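Local coordinates for protein PadR family transcriptional regulator (Streptococcus pneumoniae, PDB 5ZQH) that probably binds DNA through a winged helix-turn-helix domain to regulate transcription, as a member of the PadR family, at residues A[52-60]-A[71-82]. Numbering follows the deposited sequence.
Sequences EKNQWIRGD and KYFSLMKEGEER
Arg58 and Ser74 pair through two backbone hydrogen bonds: Arg58 N donates to Ser74 O (2.8 Å) and Ser74 N to Arg58 O (3.0 Å). Asp60 and Tyr72 form the next such pair. Beyond the strands, Met76 N donates to Trp56 O (2.8 Å) from above the carbonyl plane, and Gly79 CA lies against the same oxygen at 3.2 Å, which brings the start of helix 77-101 close to the turn after helix 45-53. Gln55, at positive phi, makes the Schellman motif that follows helix 45-53. The antiparallel hairpin 57-63/69-75 is the wing of the winged helix-turn-helix fold of PadR regulators. Ile57 touches Phe73 CD1 with CD1 (3.6 Å) and Leu75 with CG2, the Leu75 side chain turning back to it through CD2; Leu14, Leu48 and Leu51 of helices 3-19 and 45-53 continue this core. Arg82 lies over one face of the Trp56 ring: CG sits 3.8 Å from the six-membered ring centroid in a CH-pi contact, and the chain, bent at chi2 (-75°), carries the guanidinium over CZ2, its plane 25° from the ring. Asn54 ND2 lies over the opposite face. Lys71 NZ and Glu52 OE1 form a salt bridge at 3.4 Å, with only a weak hydrogen bond in it. Water 1 bonds to Ser74 OG, Tyr72 O and Asp60 OD2.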
loop_
_atom_site.group_PDB
_atom_site.type_symbol
_atom_site.label_atom_id
_atom_site.label_comp_id
_atom_site.label_asym_id
_atom_site.label_seq_id
_atom_site.Cartn_x
_atom_site.Cartn_y
_atom_site.Cartn_z
ATOM N N GLU A 52 -0.294 -18.714 -4.488
ATOM C CA GLU A 52 -0.630 -20.074 -4.949
ATOM C C GLU A 52 -1.561 -20.795 -3.963
ATOM O O GLU A 52 -2.555 -21.406 -4.372
ATOM C CB GLU A 52 0.634 -20.910 -5.215
ATOM C CG GLU A 52 0.365 -22.217 -5.965
ATOM C CD GLU A 52 1.572 -23.145 -6.082
ATOM O OE1 GLU A 52 2.644 -22.863 -5.492
ATOM O OE2 GLU A 52 1.445 -24.180 -6.781
ATOM N N LYS A 53 -1.225 -20.707 -2.676
ATOM C CA LYS A 53 -2.021 -21.279 -1.584
ATOM C C LYS A 53 -3.397 -20.597 -1.468
ATOM O O LYS A 53 -4.402 -21.266 -1.201
ATOM C CB LYS A 53 -1.204 -21.246 -0.271
ATOM C CG LYS A 53 -1.916 -21.703 0.998
ATOM C CD LYS A 53 -2.238 -20.487 1.854
ATOM C CE LYS A 53 -3.627 -20.550 2.465
ATOM N NZ LYS A 53 -4.067 -19.186 2.876
ATOM N N ASN A 54 -3.431 -19.281 -1.703
ATOM C CA ASN A 54 -4.681 -18.507 -1.800
ATOM C C ASN A 54 -5.546 -18.843 -3.022
ATOM O O ASN A 54 -6.675 -18.347 -3.137
ATOM C CB ASN A 54 -4.379 -17.001 -1.827
ATOM C CG ASN A 54 -4.030 -16.432 -0.464
ATOM O OD1 ASN A 54 -4.179 -17.090 0.573
ATOM N ND2 ASN A 54 -3.556 -15.186 -0.463
ATOM N N GLN A 55 -5.005 -19.665 -3.928
ATOM C CA GLN A 55 -5.630 -20.028 -5.212
ATOM C C GLN A 55 -5.871 -18.811 -6.127
ATOM O O GLN A 55 -6.844 -18.771 -6.877
ATOM C CB GLN A 55 -6.913 -20.868 -5.008
ATOM C CG GLN A 55 -6.683 -22.286 -4.493
ATOM C CD GLN A 55 -7.967 -22.991 -4.078
ATOM O OE1 GLN A 55 -8.993 -22.919 -4.768
ATOM N NE2 GLN A 55 -7.916 -23.688 -2.944
ATOM N N TRP A 56 -4.974 -17.826 -6.050
ATOM C CA TRP A 56 -5.001 -16.655 -6.932
ATOM C C TRP A 56 -4.194 -16.946 -8.192
ATOM O O TRP A 56 -4.547 -16.508 -9.288
ATOM C CB TRP A 56 -4.433 -15.425 -6.217
ATOM C CG TRP A 56 -5.244 -14.906 -5.039
ATOM C CD1 TRP A 56 -6.351 -15.481 -4.466
ATOM C CD2 TRP A 56 -4.969 -13.726 -4.271
ATOM N NE1 TRP A 56 -6.787 -14.724 -3.406
ATOM C CE2 TRP A 56 -5.959 -13.643 -3.261
ATOM C CE3 TRP A 56 -3.990 -12.725 -4.344
ATOM C CZ2 TRP A 56 -5.992 -12.597 -2.324
ATOM C CZ3 TRP A 56 -4.023 -11.679 -3.409
ATOM C CH2 TRP A 56 -5.022 -11.626 -2.418
ATOM N N ILE A 57 -3.096 -17.680 -8.019
ATOM C CA ILE A 57 -2.257 -18.147 -9.127
ATOM C C ILE A 57 -2.065 -19.666 -9.048
ATOM O O ILE A 57 -2.337 -20.277 -8.010
ATOM C CB ILE A 57 -0.885 -17.416 -9.182
ATOM C CG1 ILE A 57 -0.044 -17.714 -7.929
ATOM C CG2 ILE A 57 -1.080 -15.918 -9.407
ATOM C CD1 ILE A 57 1.412 -17.301 -8.018
ATOM N N ARG A 58 -1.611 -20.268 -10.143
ATOM C CA ARG A 58 -1.264 -21.686 -10.151
ATOM C C ARG A 58 0.102 -21.938 -10.773
ATOM O O ARG A 58 0.481 -21.277 -11.747
ATOM C CB ARG A 58 -2.355 -22.536 -10.822
ATOM C CG ARG A 58 -2.591 -22.307 -12.313
ATOM C CD ARG A 58 -3.794 -23.103 -12.793
ATOM N NE ARG A 58 -3.586 -24.557 -12.752
ATOM C CZ ARG A 58 -3.680 -25.378 -13.804
ATOM N NH1 ARG A 58 -3.984 -24.915 -15.011
ATOM N NH2 ARG A 58 -3.471 -26.681 -13.650
ATOM N N GLY A 59 0.830 -22.891 -10.189
ATOM C CA GLY A 59 2.141 -23.311 -10.684
ATOM C C GLY A 59 2.072 -24.649 -11.391
ATOM O O GLY A 59 1.619 -25.638 -10.813
ATOM N N ASP A 60 2.506 -24.665 -12.649
ATOM C CA ASP A 60 2.557 -25.887 -13.463
ATOM C C ASP A 60 3.935 -26.051 -14.103
ATOM O O ASP A 60 4.537 -25.073 -14.561
ATOM C CB ASP A 60 1.465 -25.877 -14.543
ATOM C CG ASP A 60 0.057 -25.826 -13.961
ATOM O OD1 ASP A 60 -0.396 -26.821 -13.355
ATOM O OD2 ASP A 60 -0.604 -24.785 -14.117
ATOM N N LYS A 71 8.636 -24.158 -12.947
ATOM C CA LYS A 71 7.268 -23.984 -12.474
ATOM C C LYS A 71 6.723 -22.616 -12.897
ATOM O O LYS A 71 7.012 -21.604 -12.260
ATOM C CB LYS A 71 7.194 -24.159 -10.952
ATOM C CG LYS A 71 5.783 -24.365 -10.427
ATOM C CD LYS A 71 5.664 -24.005 -8.954
ATOM C CE LYS A 71 5.669 -25.234 -8.065
ATOM N NZ LYS A 71 4.993 -24.913 -6.778
ATOM N N TYR A 72 5.934 -22.606 -13.973
ATOM C CA TYR A 72 5.327 -21.382 -14.492
ATOM C C TYR A 72 4.051 -21.017 -13.739
ATOM O O TYR A 72 3.162 -21.850 -13.557
ATOM C CB TYR A 72 5.030 -21.516 -15.987
ATOM C CG TYR A 72 6.215 -21.269 -16.886
ATOM C CD1 TYR A 72 7.077 -22.314 -17.241
ATOM C CD2 TYR A 72 6.473 -19.996 -17.398
ATOM C CE1 TYR A 72 8.161 -22.101 -18.084
ATOM C CE2 TYR A 72 7.559 -19.766 -18.234
ATOM C CZ TYR A 72 8.399 -20.826 -18.575
ATOM O OH TYR A 72 9.478 -20.607 -19.401
ATOM N N PHE A 73 3.978 -19.764 -13.305
ATOM C CA PHE A 73 2.807 -19.241 -12.620
ATOM C C PHE A 73 1.885 -18.503 -13.589
ATOM O O PHE A 73 2.336 -17.660 -14.369
ATOM C CB PHE A 73 3.212 -18.330 -11.456
ATOM C CG PHE A 73 4.028 -19.018 -10.398
ATOM C CD1 PHE A 73 3.424 -19.887 -9.477
ATOM C CD2 PHE A 73 5.408 -18.802 -10.313
ATOM C CE1 PHE A 73 4.178 -20.525 -8.501
ATOM C CE2 PHE A 73 6.164 -19.440 -9.334
ATOM C CZ PHE A 73 5.548 -20.300 -8.429
ATOM N N SER A 74 0.602 -18.855 -13.540
ATOM C CA SER A 74 -0.462 -18.190 -14.307
ATOM C C SER A 74 -1.643 -17.871 -13.383
ATOM O O SER A 74 -1.839 -18.550 -12.364
ATOM C CB SER A 74 -0.919 -19.070 -15.469
ATOM O OG SER A 74 -1.335 -20.338 -14.996
ATOM N N LEU A 75 -2.422 -16.850 -13.738
ATOM C CA LEU A 75 -3.558 -16.420 -12.919
ATOM C C LEU A 75 -4.738 -17.398 -12.912
ATOM O O LEU A 75 -5.112 -17.954 -13.944
ATOM C CB LEU A 75 -4.044 -15.026 -13.342
ATOM C CG LEU A 75 -3.212 -13.770 -13.060
ATOM C CD1 LEU A 75 -3.956 -12.567 -13.607
ATOM C CD2 LEU A 75 -2.916 -13.565 -11.580
ATOM N N MET A 76 -5.294 -17.602 -11.718
ATOM C CA MET A 76 -6.547 -18.330 -11.521
ATOM C C MET A 76 -7.680 -17.321 -11.730
ATOM O O MET A 76 -7.419 -16.140 -11.999
ATOM C CB MET A 76 -6.607 -18.887 -10.097
ATOM C CG MET A 76 -6.996 -20.349 -9.964
ATOM S SD MET A 76 -5.615 -21.315 -9.322
ATOM C CE MET A 76 -6.446 -22.778 -8.702
ATOM N N LYS A 77 -8.928 -17.778 -11.597
ATOM C CA LYS A 77 -10.101 -16.902 -11.713
ATOM C C LYS A 77 -10.086 -15.789 -10.656
ATOM O O LYS A 77 -10.332 -14.623 -10.978
ATOM C CB LYS A 77 -11.406 -17.710 -11.653
ATOM N N GLU A 78 -9.773 -16.155 -9.413
ATOM C CA GLU A 78 -9.642 -15.198 -8.314
ATOM C C GLU A 78 -8.516 -14.179 -8.495
ATOM O O GLU A 78 -8.685 -13.013 -8.145
ATOM C CB GLU A 78 -9.499 -15.930 -6.979
ATOM C CG GLU A 78 -10.735 -15.814 -6.099
ATOM C CD GLU A 78 -10.607 -14.709 -5.066
ATOM O OE1 GLU A 78 -9.947 -14.961 -4.033
ATOM O OE2 GLU A 78 -11.161 -13.599 -5.273
ATOM N N GLY A 79 -7.392 -14.619 -9.056
ATOM C CA GLY A 79 -6.222 -13.763 -9.282
ATOM C C GLY A 79 -6.435 -12.619 -10.262
ATOM O O GLY A 79 -5.940 -11.504 -10.037
ATOM N N GLU A 80 -7.166 -12.895 -11.345
ATOM C CA GLU A 80 -7.456 -11.881 -12.365
ATOM C C GLU A 80 -8.522 -10.862 -11.914
ATOM O O GLU A 80 -8.584 -9.747 -12.444
ATOM C CB GLU A 80 -7.758 -12.511 -13.740
ATOM C CG GLU A 80 -8.926 -13.483 -13.793
ATOM C CD GLU A 80 -9.033 -14.194 -15.129
ATOM O OE1 GLU A 80 -8.328 -15.206 -15.329
ATOM O OE2 GLU A 80 -9.830 -13.744 -15.977
ATOM N N GLU A 81 -9.336 -11.261 -10.932
ATOM C CA GLU A 81 -10.226 -10.359 -10.191
ATOM C C GLU A 81 -9.445 -9.465 -9.226
ATOM O O GLU A 81 -9.722 -8.271 -9.131
ATOM C CB GLU A 81 -11.278 -11.151 -9.413
ATOM C CG GLU A 81 -12.503 -11.539 -10.223
ATOM C CD GLU A 81 -13.295 -12.656 -9.572
ATOM O OE1 GLU A 81 -12.765 -13.782 -9.463
ATOM O OE2 GLU A 81 -14.451 -12.411 -9.173
ATOM N N ARG A 82 -8.476 -10.057 -8.521
ATOM C CA ARG A 82 -7.633 -9.345 -7.553
ATOM C C ARG A 82 -6.753 -8.263 -8.189
ATOM O O ARG A 82 -6.431 -7.264 -7.537
ATOM C CB ARG A 82 -6.759 -10.328 -6.753
ATOM C CG ARG A 82 -7.508 -11.253 -5.797
ATOM C CD ARG A 82 -8.006 -10.562 -4.533
ATOM N NE ARG A 82 -8.854 -11.457 -3.739
ATOM C CZ ARG A 82 -9.149 -11.300 -2.447
ATOM N NH1 ARG A 82 -8.660 -10.276 -1.754
ATOM N NH2 ARG A 82 -9.930 -12.186 -1.843
HETATM O O HOH W 1 0.574 -22.214 -14.788
#